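Local atomic coordinates of WbbZ protein (Klebsiella pneumoniae subsp. pneumoniae NTUH-K2044, PDB entry 6X1L), a protein that is of unknown function but belongs to the polysaccharide pyruvyl transferase family, so it probably acts in the pyruvylation of a cell-surface polysaccharide. Residues Gly108-Phe113 and Phe130-Ser135; Glu79-Glu84 and Tyr248-Ala253. One frame throughout, in Å; residues are numbered along the deposited sequence.

Interaction 1: residues Gly108-Phe113 and Phe130-Ser135; sequences GYSDLF and FDYIKS
Tyr-132 reaches from the helix that carries residues 130-135 to the turn that leads into the next-door helix, and its OH donates a hydrogen bond to the backbone O of Gly-108 at 2.7 Å. The bond is short but strongly bent at the acceptor: the C=O...OH angle is 102° and the hydroxyl lies well above the carbonyl plane, off either lone pair. Gly-108 O and Ser-110 CA both lie at the edge of the tyrosine ring. Beside the bond, Ser-110 CB packs against the same OH at 3.4 Å, so the hydroxyl sits against the first turn of the helix as well as on the loop carbonyl. A long, flat side chain ending in a donor suits this position; with CG anti to the backbone N (chi1 166°), the ring is directed at the loop.

Deeper in, the contact becomes apolar. Ile-133 lays its CD1 methyl over one face of the Phe-113 ring, 4.2 Å from the centroid and 11° from the ring normal, a CH-pi contact placed almost over the ring centre. Phe-113 also meets Phe-120, and Ile-133 packs on Val-144, which ties both residues to the strands beneath.

Further out, Gly-108 takes up a positive phi that a residue without a side chain adopts easily, while Tyr-109 occupies the N-cap position of helix 110-115. One polar bond ties Tyr-132 to the loop before helix 110-115, while Phe-113 and Ile-133 pack the two helices together: the former, being directional, probably helps set the position of the Gly-108 turn, the latter supplies buried packing.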
loop_
_atom_site.group_PDB
_atom_site.type_symbol
_atom_site.label_atom_id
_atom_site.label_comp_id
_atom_site.label_asym_id
_atom_site.label_seq_id
_atom_site.Cartn_x
_atom_site.Cartn_y
_atom_site.Cartn_z
ATOM N N GLY A 108 -16.004 -17.597 -20.479
ATOM C CA GLY A 108 -17.075 -17.048 -21.281
ATOM C C GLY A 108 -16.559 -16.023 -22.276
ATOM O O GLY A 108 -15.411 -16.076 -22.730
ATOM N N TYR A 109 -17.428 -15.064 -22.606
ATOM C CA TYR A 109 -17.151 -14.076 -23.650
ATOM C C TYR A 109 -16.749 -14.760 -24.956
ATOM O O TYR A 109 -15.814 -14.343 -25.645
ATOM C CB TYR A 109 -16.082 -13.083 -23.196
ATOM C CG TYR A 109 -16.543 -12.139 -22.104
ATOM C CD1 TYR A 109 -17.798 -11.546 -22.158
ATOM C CD2 TYR A 109 -15.727 -11.847 -21.018
ATOM C CE1 TYR A 109 -18.225 -10.682 -21.162
ATOM C CE2 TYR A 109 -16.146 -10.984 -20.019
ATOM C CZ TYR A 109 -17.396 -10.406 -20.097
ATOM O OH TYR A 109 -17.819 -9.548 -19.108
ATOM N N SER A 110 -17.471 -15.830 -25.299
ATOM C CA SER A 110 -17.136 -16.589 -26.501
ATOM C C SER A 110 -17.334 -15.762 -27.764
ATOM O O SER A 110 -16.594 -15.940 -28.737
ATOM C CB SER A 110 -17.966 -17.871 -26.561
ATOM O OG SER A 110 -19.351 -17.601 -26.434
ATOM N N ASP A 111 -18.318 -14.859 -27.768
ATOM C CA ASP A 111 -18.533 -13.999 -28.928
ATOM C C ASP A 111 -17.336 -13.091 -29.183
ATOM O O ASP A 111 -16.998 -12.822 -30.341
ATOM C CB ASP A 111 -19.804 -13.170 -28.732
ATOM C CG ASP A 111 -20.142 -12.313 -29.944
ATOM O OD1 ASP A 111 -19.699 -12.644 -31.065
ATOM O OD2 ASP A 111 -20.856 -11.301 -29.773
ATOM N N LEU A 112 -16.677 -12.618 -28.123
ATOM C CA LEU A 112 -15.534 -11.727 -28.301
ATOM C C LEU A 112 -14.368 -12.439 -28.976
ATOM O O LEU A 112 -13.713 -11.871 -29.859
ATOM C CB LEU A 112 -15.099 -11.153 -26.954
ATOM C CG LEU A 112 -13.928 -10.172 -27.005
ATOM C CD1 LEU A 112 -14.331 -8.887 -27.713
ATOM C CD2 LEU A 112 -13.403 -9.882 -25.607
ATOM N N PHE A 113 -14.093 -13.684 -28.583
ATOM C CA PHE A 113 -12.901 -14.360 -29.077
ATOM C C PHE A 113 -13.128 -15.028 -30.428
ATOM O O PHE A 113 -12.183 -15.146 -31.215
ATOM C CB PHE A 113 -12.407 -15.365 -28.037
ATOM C CG PHE A 113 -11.863 -14.713 -26.800
ATOM C CD1 PHE A 113 -10.551 -14.266 -26.758
ATOM C CD2 PHE A 113 -12.670 -14.514 -25.692
ATOM C CE1 PHE A 113 -10.050 -13.648 -25.625
ATOM C CE2 PHE A 113 -12.173 -13.895 -24.555
ATOM C CZ PHE A 113 -10.862 -13.463 -24.523
ATOM N N PHE A 130 -6.788 -22.425 -21.382
ATOM C CA PHE A 130 -6.112 -22.861 -22.597
ATOM C C PHE A 130 -7.004 -23.778 -23.425
ATOM O O PHE A 130 -7.133 -23.603 -24.642
ATOM C CB PHE A 130 -4.798 -23.558 -22.239
ATOM C CG PHE A 130 -3.999 -23.992 -23.434
ATOM C CD1 PHE A 130 -3.450 -23.054 -24.294
ATOM C CD2 PHE A 130 -3.790 -25.335 -23.695
ATOM C CE1 PHE A 130 -2.716 -23.448 -25.396
ATOM C CE2 PHE A 130 -3.054 -25.736 -24.798
ATOM C CZ PHE A 130 -2.516 -24.790 -25.649
ATOM N N ASP A 131 -7.634 -24.763 -22.780
ATOM C CA ASP A 131 -8.514 -25.671 -23.511
ATOM C C ASP A 131 -9.761 -24.956 -24.011
ATOM O O ASP A 131 -10.293 -25.310 -25.067
ATOM C CB ASP A 131 -8.902 -26.859 -22.632
ATOM C CG ASP A 131 -7.726 -27.756 -22.320
ATOM O OD1 ASP A 131 -6.703 -27.658 -23.028
ATOM O OD2 ASP A 131 -7.826 -28.562 -21.372
ATOM N N TYR A 132 -10.234 -23.948 -23.278
ATOM C CA TYR A 132 -11.390 -23.186 -23.734
ATOM C C TYR A 132 -11.067 -22.404 -25.002
ATOM O O TYR A 132 -11.766 -22.534 -26.018
ATOM C CB TYR A 132 -11.869 -22.256 -22.615
ATOM C CG TYR A 132 -12.843 -21.193 -23.067
ATOM C CD1 TYR A 132 -13.945 -21.514 -23.849
ATOM C CD2 TYR A 132 -12.667 -19.866 -22.693
ATOM C CE1 TYR A 132 -14.833 -20.543 -24.260
ATOM C CE2 TYR A 132 -13.550 -18.892 -23.095
ATOM C CZ TYR A 132 -14.632 -19.233 -23.876
ATOM O OH TYR A 132 -15.512 -18.256 -24.278
ATOM N N ILE A 133 -10.001 -21.600 -24.972
ATOM C CA ILE A 133 -9.657 -20.778 -26.130
ATOM C C ILE A 133 -9.349 -21.650 -27.340
ATOM O O ILE A 133 -9.807 -21.372 -28.455
ATOM C CB ILE A 133 -8.480 -19.841 -25.804
ATOM C CG1 ILE A 133 -8.833 -18.917 -24.636
ATOM C CG2 ILE A 133 -8.101 -19.028 -27.033
ATOM C CD1 ILE A 133 -10.039 -18.039 -24.898
ATOM N N LYS A 134 -8.566 -22.713 -27.147
ATOM C CA LYS A 134 -8.259 -23.589 -28.269
ATOM C C LYS A 134 -9.499 -24.311 -28.781
ATOM O O LYS A 134 -9.526 -24.708 -29.951
ATOM C CB LYS A 134 -7.174 -24.600 -27.884
ATOM C CG LYS A 134 -7.682 -25.868 -27.212
ATOM C CD LYS A 134 -6.531 -26.819 -26.904
ATOM C CE LYS A 134 -7.038 -28.145 -26.355
ATOM N NZ LYS A 134 -5.930 -29.106 -26.086
ATOM N N SER A 135 -10.528 -24.476 -27.945
ATOM C CA SER A 135 -11.769 -25.069 -28.428
ATOM C C SER A 135 -12.522 -24.120 -29.347
ATOM O O SER A 135 -13.330 -24.576 -30.161
ATOM C CB SER A 135 -12.658 -25.487 -27.253
ATOM O OG SER A 135 -13.352 -24.387 -26.693
#

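Interaction 2: residues Glu79-Glu84 and Tyr248-Ala253; sequences EGLYSE and YYKNEA
Glu-79 meets Tyr-248 through its backbone: the carbonyl O comes to 3.6 Å from the tyrosine OH, a distance that makes this an approach of polar atoms and not a bond. The glutamate side chain leads off in another direction, toward Tyr-109. Gly-80 has a positive phi, a backbone shape that suits a residue with no CB, and it lies close to Tyr-248 OH, so glycine fits both the turn and the neighbour.

Leu-81 carries most of the apolar contact. Its CG lies 3.9 Å from CE1 of Tyr-248, and its CD1 is close to CE1 and CD1 of the same ring; the leucine and the tyrosine run alongside each other in reverse senses. The tyrosine ring is presented to it with CG anti to the carbonyl carbon (chi1 -67°). CD1 of Leu-81 also touches the end of Lys-250, whose NZ is 4.1 Å away. A long, flexible lysine suits this surface contact: bends at chi2 and chi3 carry NZ to the edge of Leu-81, while the side chain also packs on Ile-78. Tyr-82 closes the series, its OH 4.3 Å from the NZ of Lys-250, too far for a bond.

Arg-107 links the two sides, its backbone bonded to Glu-79 and its NE to the O of Tyr-248. The segments belong to opposite halves of the chain: residues 79-84 follow a strand of the six-stranded parallel sheet, and helix 250-259 lies between the last two strands of the four-stranded one. A loop of one alpha/beta domain meeting a helix start of the other is consistent with the two-domain GT-B fold of this clan.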
loop_
_atom_site.group_PDB
_atom_site.type_symbol
_atom_site.label_atom_id
_atom_site.label_comp_id
_atom_site.label_asym_id
_atom_site.label_seq_id
_atom_site.Cartn_x
_atom_site.Cartn_y
_atom_site.Cartn_z
ATOM N N GLU A 79 -17.123 -13.548 -17.948
ATOM C CA GLU A 79 -18.496 -13.175 -18.264
ATOM C C GLU A 79 -19.424 -13.537 -17.113
ATOM O O GLU A 79 -19.317 -14.612 -16.516
ATOM C CB GLU A 79 -18.942 -13.864 -19.557
ATOM C CG GLU A 79 -20.329 -13.473 -20.024
ATOM C CD GLU A 79 -20.641 -13.988 -21.415
ATOM O OE1 GLU A 79 -21.627 -13.511 -22.013
ATOM O OE2 GLU A 79 -19.898 -14.863 -21.911
ATOM N N GLY A 80 -20.337 -12.623 -16.794
ATOM C CA GLY A 80 -21.173 -12.760 -15.624
ATOM C C GLY A 80 -20.553 -12.254 -14.340
ATOM O O GLY A 80 -21.226 -12.262 -13.304
ATOM N N LEU A 81 -19.291 -11.818 -14.373
ATOM C CA LEU A 81 -18.621 -11.279 -13.194
ATOM C C LEU A 81 -18.129 -9.856 -13.453
ATOM O O LEU A 81 -18.631 -8.922 -12.825
ATOM C CB LEU A 81 -17.463 -12.181 -12.767
ATOM C CG LEU A 81 -17.730 -13.176 -11.637
ATOM C CD1 LEU A 81 -16.414 -13.658 -11.043
ATOM C CD2 LEU A 81 -18.612 -12.553 -10.565
ATOM N N TYR A 82 -17.160 -9.668 -14.342
ATOM C CA TYR A 82 -16.605 -8.354 -14.633
ATOM C C TYR A 82 -16.717 -8.071 -16.124
ATOM O O TYR A 82 -16.557 -8.975 -16.952
ATOM C CB TYR A 82 -15.137 -8.255 -14.204
ATOM C CG TYR A 82 -14.821 -8.933 -12.889
ATOM C CD1 TYR A 82 -15.023 -8.280 -11.682
ATOM C CD2 TYR A 82 -14.308 -10.223 -12.860
ATOM C CE1 TYR A 82 -14.729 -8.899 -10.478
ATOM C CE2 TYR A 82 -14.012 -10.849 -11.665
ATOM C CZ TYR A 82 -14.223 -10.184 -10.478
ATOM O OH TYR A 82 -13.927 -10.809 -9.290
ATOM N N SER A 83 -16.971 -6.807 -16.459
ATOM C CA SER A 83 -17.079 -6.377 -17.844
ATOM C C SER A 83 -16.102 -5.269 -18.209
ATOM O O SER A 83 -16.099 -4.827 -19.364
ATOM C CB SER A 83 -18.512 -5.915 -18.142
ATOM O OG SER A 83 -18.880 -4.824 -17.316
ATOM N N GLU A 84 -15.270 -4.812 -17.271
ATOM C CA GLU A 84 -14.381 -3.687 -17.547
ATOM C C GLU A 84 -13.336 -4.050 -18.598
ATOM O O GLU A 84 -13.144 -3.318 -19.577
ATOM C CB GLU A 84 -13.709 -3.219 -16.256
ATOM C CG GLU A 84 -12.860 -1.966 -16.413
ATOM C CD GLU A 84 -12.293 -1.474 -15.092
ATOM O OE1 GLU A 84 -12.426 -2.196 -14.081
ATOM O OE2 GLU A 84 -11.717 -0.365 -15.066
ATOM N N TYR A 248 -15.804 -20.386 -10.520
ATOM C CA TYR A 248 -15.262 -20.454 -11.877
ATOM C C TYR A 248 -13.908 -21.161 -11.934
ATOM O O TYR A 248 -13.138 -20.949 -12.877
ATOM C CB TYR A 248 -15.148 -19.054 -12.494
ATOM C CG TYR A 248 -16.477 -18.382 -12.761
ATOM C CD1 TYR A 248 -17.091 -17.595 -11.793
ATOM C CD2 TYR A 248 -17.111 -18.527 -13.987
ATOM C CE1 TYR A 248 -18.308 -16.978 -12.042
ATOM C CE2 TYR A 248 -18.322 -17.917 -14.243
ATOM C CZ TYR A 248 -18.917 -17.144 -13.271
ATOM O OH TYR A 248 -20.123 -16.538 -13.536
ATOM N N TYR A 249 -13.599 -21.983 -10.929
ATOM C CA TYR A 249 -12.338 -22.727 -10.864
ATOM C C TYR A 249 -11.128 -21.812 -11.015
ATOM O O TYR A 249 -10.084 -22.222 -11.524
ATOM C CB TYR A 249 -12.311 -23.845 -11.911
ATOM C CG TYR A 249 -13.292 -24.943 -11.601
ATOM C CD1 TYR A 249 -14.596 -24.891 -12.075
ATOM C CD2 TYR A 249 -12.922 -26.023 -10.811
ATOM C CE1 TYR A 249 -15.500 -25.894 -11.784
ATOM C CE2 TYR A 249 -13.817 -27.031 -10.516
ATOM C CZ TYR A 249 -15.106 -26.962 -11.005
ATOM O OH TYR A 249 -15.999 -27.962 -10.707
ATOM N N LYS A 250 -11.257 -20.564 -10.555
ATOM C CA LYS A 250 -10.201 -19.579 -10.767
ATOM C C LYS A 250 -8.949 -19.932 -9.973
ATOM O O LYS A 250 -7.847 -20.001 -10.530
ATOM C CB LYS A 250 -10.705 -18.185 -10.391
ATOM C CG LYS A 250 -11.665 -17.572 -11.406
ATOM C CD LYS A 250 -12.723 -16.709 -10.725
ATOM C CE LYS A 250 -12.107 -15.681 -9.793
ATOM N NZ LYS A 250 -13.146 -14.990 -8.972
ATOM N N ASN A 251 -9.096 -20.149 -8.665
ATOM C CA ASN A 251 -7.945 -20.526 -7.851
ATOM C C ASN A 251 -7.462 -21.934 -8.189
ATOM O O ASN A 251 -6.260 -22.155 -8.383
ATOM C CB ASN A 251 -8.296 -20.421 -6.365
ATOM C CG ASN A 251 -8.465 -18.983 -5.903
ATOM O OD1 ASN A 251 -8.145 -18.045 -6.632
ATOM N ND2 ASN A 251 -8.955 -18.806 -4.678
ATOM N N GLU A 252 -8.384 -22.896 -8.272
ATOM C CA GLU A 252 -7.990 -24.292 -8.442
ATOM C C GLU A 252 -7.208 -24.510 -9.735
ATOM O O GLU A 252 -6.246 -25.288 -9.760
ATOM C CB GLU A 252 -9.225 -25.195 -8.402
ATOM C CG GLU A 252 -8.897 -26.687 -8.416
ATOM C CD GLU A 252 -10.131 -27.570 -8.313
ATOM O OE1 GLU A 252 -11.226 -27.037 -8.037
ATOM O OE2 GLU A 252 -10.004 -28.798 -8.512
ATOM N N ALA A 253 -7.596 -23.828 -10.817
ATOM C CA ALA A 253 -6.931 -24.052 -12.098
ATOM C C ALA A 253 -5.502 -23.520 -12.091
ATOM O O ALA A 253 -4.601 -24.143 -12.663
ATOM C CB ALA A 253 -7.736 -23.418 -13.233
#

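The centres of interactions 1 and 2 are about 13 Å apart, on the same side of the chain's centre, and they meet at Tyr-109, whose N and OH approach Glu-79 OE2 and Tyr-82 O at 2.6 Å each in probable hydrogen bonds. Along the chain, residues 79-84 come first, then both segments of interaction 1, and finally residues 248-253. Interaction 1 stays within the N-terminal domain, joining helices 110-115 and 127-135, which flank strand 120-124 in sequence. Interaction 2 spans the two domains, so loop 79-84 contacts both the turn before helix 110-115 and the start of helix 250-259.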